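Local coordinates for protein lysyl oxidase (Pichia pastoris, PDB 1W7C) that probably oxidises primary amines, including the side-chain amine of lysine, using a copper ion and a topaquinone cofactor formed from its own tyrosine, at residues A48-N53 with R218-W223; G171-A176 with D348-H353; T184-D189 with K212-G217. All blocks are in the same frame, centred on the assembly; numbering follows the deposited sequence.

Interaction 3 lies between the other two, its centre about 14 Å from that of interaction 1 and about 15 Å from that of interaction 2; those two centres are about 23 Å apart. All three involve one five-stranded antiparallel sheet. Interaction 3 pairs its strands 187-195 and 209-214, interaction 2 sets one of its edge strands, 170-180, against the enzyme domain, and interaction 1 brings the loop after strand 209-214 to a turn of the N2 region. Along the chain the segments run 48-53, 171-176, 184-189, 212-217, 218-223 and 348-353, with 212-217 passing directly into 218-223. The sheet thus touches both the N-terminal region and the catalytic part of this copper amine oxidase.

Interaction 1: residues A48-N53 with R218-W223; sequences ADFFSN and RDVSQW
Arg218 lies against Phe50 and Phe51, the two central residues of a type I beta turn running from Asp49 to Ser52. An Asx turn is built into it, Asp49 OD1 accepting from Phe51 N. The arginine belongs to the loop between antiparallel strands 209-214 and 224-230, so the contact joins the sheet to the N2 region. The Phe50 ring points its edge at Arg218 O, 3.3 Å from Phe50 CD1, while Phe50 CE1 packs on Val220 CG1 at 3.9 Å and on Trp223 CZ2. Along the arginine, Arg218 CB is 3.6 Å from Phe51 CZ and, on the Phe50 side, 4.0 Å from Phe50 CB. CG also approaches Phe50 CB, and CD lies 3.5 Å from Phe50 O. The chain then bends (chi3 -64°), which turns one guanidinium face to Phe51 CD2. That carbon sits over the centre of the face, 3.5 Å from Arg218 CZ, with ring and guanidinium planes 45° apart. At the tip, Arg218 NH1 donates to Phe50 O at 3.0 Å with an N-H...O angle of 140°, Phe50 O lying somewhat out of the guanidinium plane. Gly90 O takes a second hydrogen bond from NH1, and Gly92 O one from NH2, so the loop following strand 82-89 holds the group as well. Phe50 O also accepts a hydrogen bond from Tyr88 OH.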
# COMPACT_ATOMS: atom_id res chain seq x y z
N ALA A 48 39.39 -26.08 -13.59
CA ALA A 48 38.92 -25.70 -14.90
C ALA A 48 39.43 -24.33 -15.34
O ALA A 48 39.72 -23.46 -14.53
CB ALA A 48 37.38 -25.74 -14.94
N ASP A 49 39.54 -24.16 -16.65
CA ASP A 49 39.79 -22.87 -17.27
C ASP A 49 38.91 -22.74 -18.52
O ASP A 49 38.04 -23.57 -18.75
CB ASP A 49 41.30 -22.66 -17.53
CG ASP A 49 41.89 -23.61 -18.55
OD1 ASP A 49 41.18 -24.16 -19.41
OD2 ASP A 49 43.11 -23.84 -18.57
N PHE A 50 39.14 -21.71 -19.33
CA PHE A 50 38.29 -21.43 -20.49
C PHE A 50 38.39 -22.50 -21.59
O PHE A 50 37.62 -22.45 -22.57
CB PHE A 50 38.65 -20.08 -21.12
CG PHE A 50 38.40 -18.86 -20.24
CD1 PHE A 50 39.25 -17.76 -20.36
CD2 PHE A 50 37.32 -18.75 -19.37
CE1 PHE A 50 39.05 -16.61 -19.61
CE2 PHE A 50 37.11 -17.60 -18.61
CZ PHE A 50 37.96 -16.51 -18.76
N PHE A 51 39.32 -23.44 -21.46
CA PHE A 51 39.53 -24.46 -22.47
C PHE A 51 39.09 -25.84 -21.98
O PHE A 51 39.18 -26.83 -22.72
CB PHE A 51 41.00 -24.45 -22.91
CG PHE A 51 41.41 -23.14 -23.51
CD1 PHE A 51 42.01 -22.17 -22.72
CD2 PHE A 51 41.11 -22.84 -24.85
CE1 PHE A 51 42.38 -20.95 -23.25
CE2 PHE A 51 41.45 -21.60 -25.38
CZ PHE A 51 42.09 -20.65 -24.59
N SER A 52 38.62 -25.89 -20.73
CA SER A 52 38.03 -27.09 -20.16
C SER A 52 36.55 -27.21 -20.50
O SER A 52 35.94 -26.26 -20.99
CB SER A 52 38.11 -27.07 -18.63
OG SER A 52 39.36 -26.72 -18.12
N ASN A 53 35.98 -28.37 -20.19
CA ASN A 53 34.53 -28.50 -20.07
C ASN A 53 34.20 -28.69 -18.62
O ASN A 53 34.90 -29.41 -17.92
CB ASN A 53 33.99 -29.73 -20.82
CG ASN A 53 34.55 -29.88 -22.21
OD1 ASN A 53 34.67 -28.91 -22.96
ND2 ASN A 53 34.85 -31.13 -22.60
N ARG A 218 39.38 -15.99 -25.31
CA ARG A 218 39.67 -16.94 -24.24
C ARG A 218 41.13 -16.92 -23.79
O ARG A 218 41.47 -17.58 -22.83
CB ARG A 218 39.32 -18.35 -24.70
CG ARG A 218 37.83 -18.56 -24.90
CD ARG A 218 37.45 -20.02 -25.06
NE ARG A 218 38.03 -20.64 -26.25
CZ ARG A 218 38.09 -21.94 -26.45
NH1 ARG A 218 37.64 -22.78 -25.52
NH2 ARG A 218 38.59 -22.42 -27.58
N ASP A 219 41.98 -16.18 -24.50
CA ASP A 219 43.40 -16.05 -24.16
C ASP A 219 43.65 -14.75 -23.40
O ASP A 219 43.71 -13.66 -23.98
CB ASP A 219 44.22 -16.11 -25.44
CG ASP A 219 45.70 -16.01 -25.22
OD1 ASP A 219 46.15 -15.93 -24.05
OD2 ASP A 219 46.48 -16.00 -26.18
N VAL A 220 43.75 -14.87 -22.08
CA VAL A 220 43.87 -13.68 -21.24
C VAL A 220 45.17 -12.90 -21.46
O VAL A 220 45.24 -11.74 -21.12
CB VAL A 220 43.72 -14.01 -19.74
CG1 VAL A 220 42.37 -14.65 -19.47
CG2 VAL A 220 44.85 -14.90 -19.24
N SER A 221 46.19 -13.55 -22.04
CA SER A 221 47.42 -12.83 -22.37
C SER A 221 47.18 -11.71 -23.36
O SER A 221 48.00 -10.81 -23.47
CB SER A 221 48.50 -13.80 -22.90
OG SER A 221 48.22 -14.21 -24.22
N GLN A 222 46.05 -11.74 -24.08
CA GLN A 222 45.73 -10.70 -25.06
C GLN A 222 44.83 -9.62 -24.48
O GLN A 222 44.61 -8.59 -25.13
CB GLN A 222 45.04 -11.32 -26.29
CG GLN A 222 45.86 -12.41 -27.00
CD GLN A 222 47.21 -11.92 -27.45
OE1 GLN A 222 47.30 -11.06 -28.32
NE2 GLN A 222 48.27 -12.47 -26.86
N TRP A 223 44.33 -9.82 -23.27
CA TRP A 223 43.49 -8.82 -22.62
C TRP A 223 44.35 -7.60 -22.29
O TRP A 223 45.54 -7.74 -21.99
CB TRP A 223 42.87 -9.38 -21.36
CG TRP A 223 41.85 -10.45 -21.59
CD1 TRP A 223 41.54 -11.07 -22.78
CD2 TRP A 223 41.01 -11.05 -20.61
NE1 TRP A 223 40.54 -11.99 -22.59
CE2 TRP A 223 40.18 -11.99 -21.27
CE3 TRP A 223 40.84 -10.86 -19.24
CZ2 TRP A 223 39.24 -12.75 -20.59
CZ3 TRP A 223 39.91 -11.61 -18.58
CH2 TRP A 223 39.12 -12.53 -19.26

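Interaction 2: residues G171-A176 with D348-H353; sequences GCHSAA and DPFNQH
Phe350 reaches from a loop of the enzyme domain to His173 and Ala175 near the end of the strand run 171-174. The aromatic contact is between Phe350 and His173, whose side chains cross at about a right angle. Phe350 CZ is 3.4 Å from His173 CE1, and the ring centroids are 5.0 Å apart with planes at 74°, an oblique meeting. The imidazole is fixed at its far nitrogen, where His173 NE2 is hydrogen-bonded to Asn194 OD1.

Apolar packing comes next. Ala175 CB stands over one face of the Phe350 ring in a CH-pi contact, 4.2 Å from the ring centroid, and Phe350 CE1 lies 3.4 Å from Ala175 N, so the ring also lies against the backbone just past residues 171-174. Phe350 carries CG opposite its backbone N (chi1 -169°), a setting that extends the ring from the loop to the strand. Beside it, Ala175 CB comes 4.3 Å from His353 CB.

No hydrogen bond crosses the contact. Ala176 O and His353 O are 3.2 Å apart, but both are acceptors. The polar bonds instead shape the loop: Asp348 OD2 accepts from Phe350 N at 2.9 Å, closing an Asx turn, and from Asn351 N at 2.8 Å, extending it to an Asx motif. His353 ND1 donates to Pro349 O within its ring plane, while His353 NE2 and Gln352 OE1 bond to Tyr527 OH and Thr529 OG1 of the second subunit.

This is plain packing that seats an edge strand of the sheet on the loop before strand 355-357. Strand 187-195 pairs with strand 170-180 and contributes Thr192 to the packing on His173 and Phe350, strand 209-214 supplies Phe210 against Phe350, and Ser174 faces helix 136-150.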
# COMPACT_ATOMS: atom_id res chain seq x y z
N GLY A 171 39.60 -2.43 -2.91
CA GLY A 171 39.21 -3.54 -3.75
C GLY A 171 38.69 -3.02 -5.07
O GLY A 171 37.77 -2.19 -5.13
N CYS A 172 39.26 -3.53 -6.15
CA CYS A 172 38.91 -3.07 -7.49
C CYS A 172 38.16 -4.20 -8.18
O CYS A 172 38.45 -5.39 -7.96
CB CYS A 172 40.18 -2.64 -8.24
SG CYS A 172 41.13 -1.37 -7.32
N HIS A 173 37.17 -3.82 -8.97
CA HIS A 173 36.16 -4.75 -9.50
C HIS A 173 35.45 -4.14 -10.72
O HIS A 173 35.63 -2.97 -11.05
CB HIS A 173 35.15 -5.09 -8.40
CG HIS A 173 34.49 -3.89 -7.80
ND1 HIS A 173 33.20 -3.53 -8.09
CD2 HIS A 173 34.97 -2.94 -6.96
CE1 HIS A 173 32.90 -2.41 -7.45
NE2 HIS A 173 33.96 -2.03 -6.76
N SER A 174 34.71 -4.98 -11.42
CA SER A 174 34.21 -4.72 -12.76
C SER A 174 32.69 -4.49 -12.75
O SER A 174 31.94 -5.13 -12.02
CB SER A 174 34.54 -5.93 -13.65
OG SER A 174 35.93 -6.11 -13.78
N ALA A 175 32.24 -3.61 -13.64
CA ALA A 175 30.82 -3.27 -13.82
C ALA A 175 30.10 -4.39 -14.56
O ALA A 175 30.69 -5.09 -15.40
CB ALA A 175 30.68 -1.98 -14.57
N ALA A 176 28.83 -4.57 -14.22
CA ALA A 176 27.99 -5.57 -14.87
C ALA A 176 26.79 -4.87 -15.48
O ALA A 176 26.13 -4.06 -14.80
CB ALA A 176 27.52 -6.60 -13.86
N ASP A 348 29.28 8.81 -13.92
CA ASP A 348 30.53 8.04 -13.89
C ASP A 348 30.42 6.73 -14.63
O ASP A 348 29.32 6.22 -14.83
CB ASP A 348 31.08 7.94 -12.44
CG ASP A 348 30.53 6.82 -11.64
OD1 ASP A 348 30.32 7.07 -10.41
OD2 ASP A 348 30.38 5.66 -12.08
N PRO A 349 31.54 6.21 -15.12
CA PRO A 349 31.49 5.04 -16.00
C PRO A 349 31.34 3.70 -15.28
O PRO A 349 31.33 2.65 -15.94
CB PRO A 349 32.82 5.10 -16.73
CG PRO A 349 33.74 5.74 -15.74
CD PRO A 349 32.91 6.77 -15.03
N PHE A 350 31.26 3.70 -13.96
CA PHE A 350 30.89 2.47 -13.25
C PHE A 350 29.39 2.39 -13.08
O PHE A 350 28.74 1.45 -13.58
CB PHE A 350 31.59 2.33 -11.92
CG PHE A 350 31.43 0.96 -11.32
CD1 PHE A 350 32.30 -0.08 -11.65
CD2 PHE A 350 30.41 0.69 -10.43
CE1 PHE A 350 32.14 -1.34 -11.10
CE2 PHE A 350 30.26 -0.58 -9.91
CZ PHE A 350 31.13 -1.58 -10.24
N ASN A 351 28.81 3.36 -12.39
CA ASN A 351 27.38 3.32 -12.13
C ASN A 351 26.57 3.46 -13.42
O ASN A 351 25.56 2.80 -13.58
CB ASN A 351 26.97 4.32 -11.06
CG ASN A 351 27.37 3.89 -9.65
OD1 ASN A 351 28.01 2.86 -9.45
ND2 ASN A 351 26.96 4.67 -8.67
N GLN A 352 27.04 4.26 -14.38
CA GLN A 352 26.28 4.42 -15.62
C GLN A 352 26.24 3.11 -16.44
O GLN A 352 25.33 2.93 -17.24
CB GLN A 352 26.79 5.61 -16.44
CG GLN A 352 26.13 5.80 -17.80
CD GLN A 352 24.59 5.92 -17.74
OE1 GLN A 352 24.02 6.47 -16.80
NE2 GLN A 352 23.94 5.38 -18.76
N HIS A 353 27.20 2.20 -16.21
CA HIS A 353 27.27 0.90 -16.85
C HIS A 353 26.76 -0.24 -15.98
O HIS A 353 27.00 -1.39 -16.28
CB HIS A 353 28.70 0.63 -17.33
CG HIS A 353 29.11 1.53 -18.46
ND1 HIS A 353 30.12 2.46 -18.34
CD2 HIS A 353 28.60 1.67 -19.71
CE1 HIS A 353 30.23 3.12 -19.49
NE2 HIS A 353 29.33 2.65 -20.34

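Interaction 3: residues T184-D189 with K212-G217; sequences TGATVD and KFDMTG
The Phe213 ring has Asp189 CB over one face, a CH-pi contact 4.1 Å from the ring centroid. The two side chains lie side by side and point the same way, carboxylate and ring planes 49° apart; the ring also meets Phe145 of helix 136-150. The Asp214 carboxylate is met through OD1 by both Thr216 donors, OG1 on the syn side and N on the anti side, approaching from the same face of its plane. The bond from Thr216 N forms an Asx turn just where the strand ends.

The backbones of strands 187-195 and 209-214 pair antiparallel. Asp189 and Phe213 form a hydrogen-bonded pair, with Phe213 N to Asp189 O at 2.9 Å and Asp189 N to Phe213 O at 3.0 Å. Val188 and Asp214 follow as a non-hydrogen-bonded pair, their side chains on the other face of the sheet, where Val188 CG2 packs on CE of the extended Lys212 chain at 3.9 Å. Met215 N then donates to Thr187 O at 2.9 Å.

Beyond the end of strand 209-214, the Thr216 side chain takes the place of a backbone acceptor: Thr187 N donates to Thr216 OG1 at 2.9 Å and 172°. With OG1 beside its own backbone N (chi1 -54°), Thr216 faces Thr187 N, and the methyl CG2 rests 3.4 Å from Gly185 O. A valine in its place would probably strand the Thr187 amide without its acceptor and deprive Asp214 OD1 of a donor.

Asp189 OD2 forms a salt bridge with Lys142 NZ of helix 136-150. At the strand end, one hydroxyl joins the Thr187 amide to Asp214 OD1, and the two donors at OD1 would probably favour the charged carboxylate.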
# COMPACT_ATOMS: atom_id res chain seq x y z
N THR A 184 31.96 -5.55 -33.97
CA THR A 184 33.42 -5.66 -34.01
C THR A 184 33.98 -6.95 -33.40
O THR A 184 35.14 -7.29 -33.62
CB THR A 184 34.06 -4.48 -33.27
OG1 THR A 184 33.72 -4.55 -31.88
CG2 THR A 184 33.47 -3.14 -33.73
N GLY A 185 33.16 -7.66 -32.63
CA GLY A 185 33.60 -8.81 -31.84
C GLY A 185 34.25 -8.52 -30.50
O GLY A 185 34.53 -9.43 -29.74
N ALA A 186 34.54 -7.26 -30.23
CA ALA A 186 35.18 -6.86 -28.98
C ALA A 186 34.27 -6.95 -27.77
O ALA A 186 33.09 -6.63 -27.85
CB ALA A 186 35.73 -5.44 -29.11
N THR A 187 34.86 -7.32 -26.64
CA THR A 187 34.21 -7.31 -25.35
C THR A 187 35.03 -6.47 -24.42
O THR A 187 36.20 -6.76 -24.16
CB THR A 187 34.08 -8.74 -24.81
OG1 THR A 187 33.38 -9.53 -25.79
CG2 THR A 187 33.30 -8.80 -23.46
N VAL A 188 34.41 -5.41 -23.91
CA VAL A 188 35.04 -4.52 -22.95
C VAL A 188 34.24 -4.45 -21.66
O VAL A 188 33.13 -4.96 -21.56
CB VAL A 188 35.27 -3.11 -23.55
CG1 VAL A 188 36.04 -3.21 -24.84
CG2 VAL A 188 33.93 -2.39 -23.77
N ASP A 189 34.84 -3.84 -20.66
CA ASP A 189 34.20 -3.72 -19.36
C ASP A 189 34.84 -2.56 -18.60
O ASP A 189 36.03 -2.29 -18.77
CB ASP A 189 34.36 -5.08 -18.61
CG ASP A 189 33.41 -5.29 -17.47
OD1 ASP A 189 32.46 -4.47 -17.26
OD2 ASP A 189 33.50 -6.31 -16.74
N LYS A 212 38.85 0.94 -17.76
CA LYS A 212 38.19 0.25 -18.86
C LYS A 212 39.18 -0.71 -19.46
O LYS A 212 40.32 -0.34 -19.71
CB LYS A 212 37.71 1.23 -19.93
CG LYS A 212 36.88 0.58 -21.04
CD LYS A 212 36.67 1.55 -22.20
CE LYS A 212 35.84 0.93 -23.30
NZ LYS A 212 35.69 1.80 -24.51
N PHE A 213 38.75 -1.94 -19.70
CA PHE A 213 39.61 -2.96 -20.28
C PHE A 213 38.91 -3.76 -21.37
O PHE A 213 37.70 -3.81 -21.44
CB PHE A 213 40.21 -3.88 -19.20
CG PHE A 213 39.19 -4.62 -18.36
CD1 PHE A 213 38.88 -5.94 -18.65
CD2 PHE A 213 38.57 -4.02 -17.26
CE1 PHE A 213 37.99 -6.64 -17.85
CE2 PHE A 213 37.66 -4.71 -16.46
CZ PHE A 213 37.37 -6.02 -16.76
N ASP A 214 39.73 -4.28 -22.27
CA ASP A 214 39.32 -5.18 -23.32
C ASP A 214 39.64 -6.60 -22.85
O ASP A 214 40.80 -6.92 -22.52
CB ASP A 214 40.08 -4.88 -24.60
CG ASP A 214 39.59 -5.71 -25.75
OD1 ASP A 214 39.66 -6.92 -25.66
OD2 ASP A 214 39.17 -5.21 -26.81
N MET A 215 38.61 -7.43 -22.77
CA MET A 215 38.72 -8.82 -22.33
C MET A 215 38.20 -9.77 -23.42
O MET A 215 37.60 -10.81 -23.12
CB MET A 215 37.95 -9.02 -21.00
CG MET A 215 36.52 -8.52 -21.05
SD MET A 215 35.52 -9.03 -19.63
CE MET A 215 35.47 -10.81 -19.89
N THR A 216 38.51 -9.44 -24.68
CA THR A 216 38.04 -10.25 -25.82
C THR A 216 38.80 -11.57 -25.89
O THR A 216 40.02 -11.60 -25.77
CB THR A 216 38.24 -9.48 -27.12
OG1 THR A 216 37.61 -8.19 -27.05
CG2 THR A 216 37.55 -10.21 -28.31
N GLY A 217 38.06 -12.65 -26.07
CA GLY A 217 38.63 -13.96 -26.36
C GLY A 217 39.02 -14.73 -25.11
O GLY A 217 39.05 -14.19 -24.01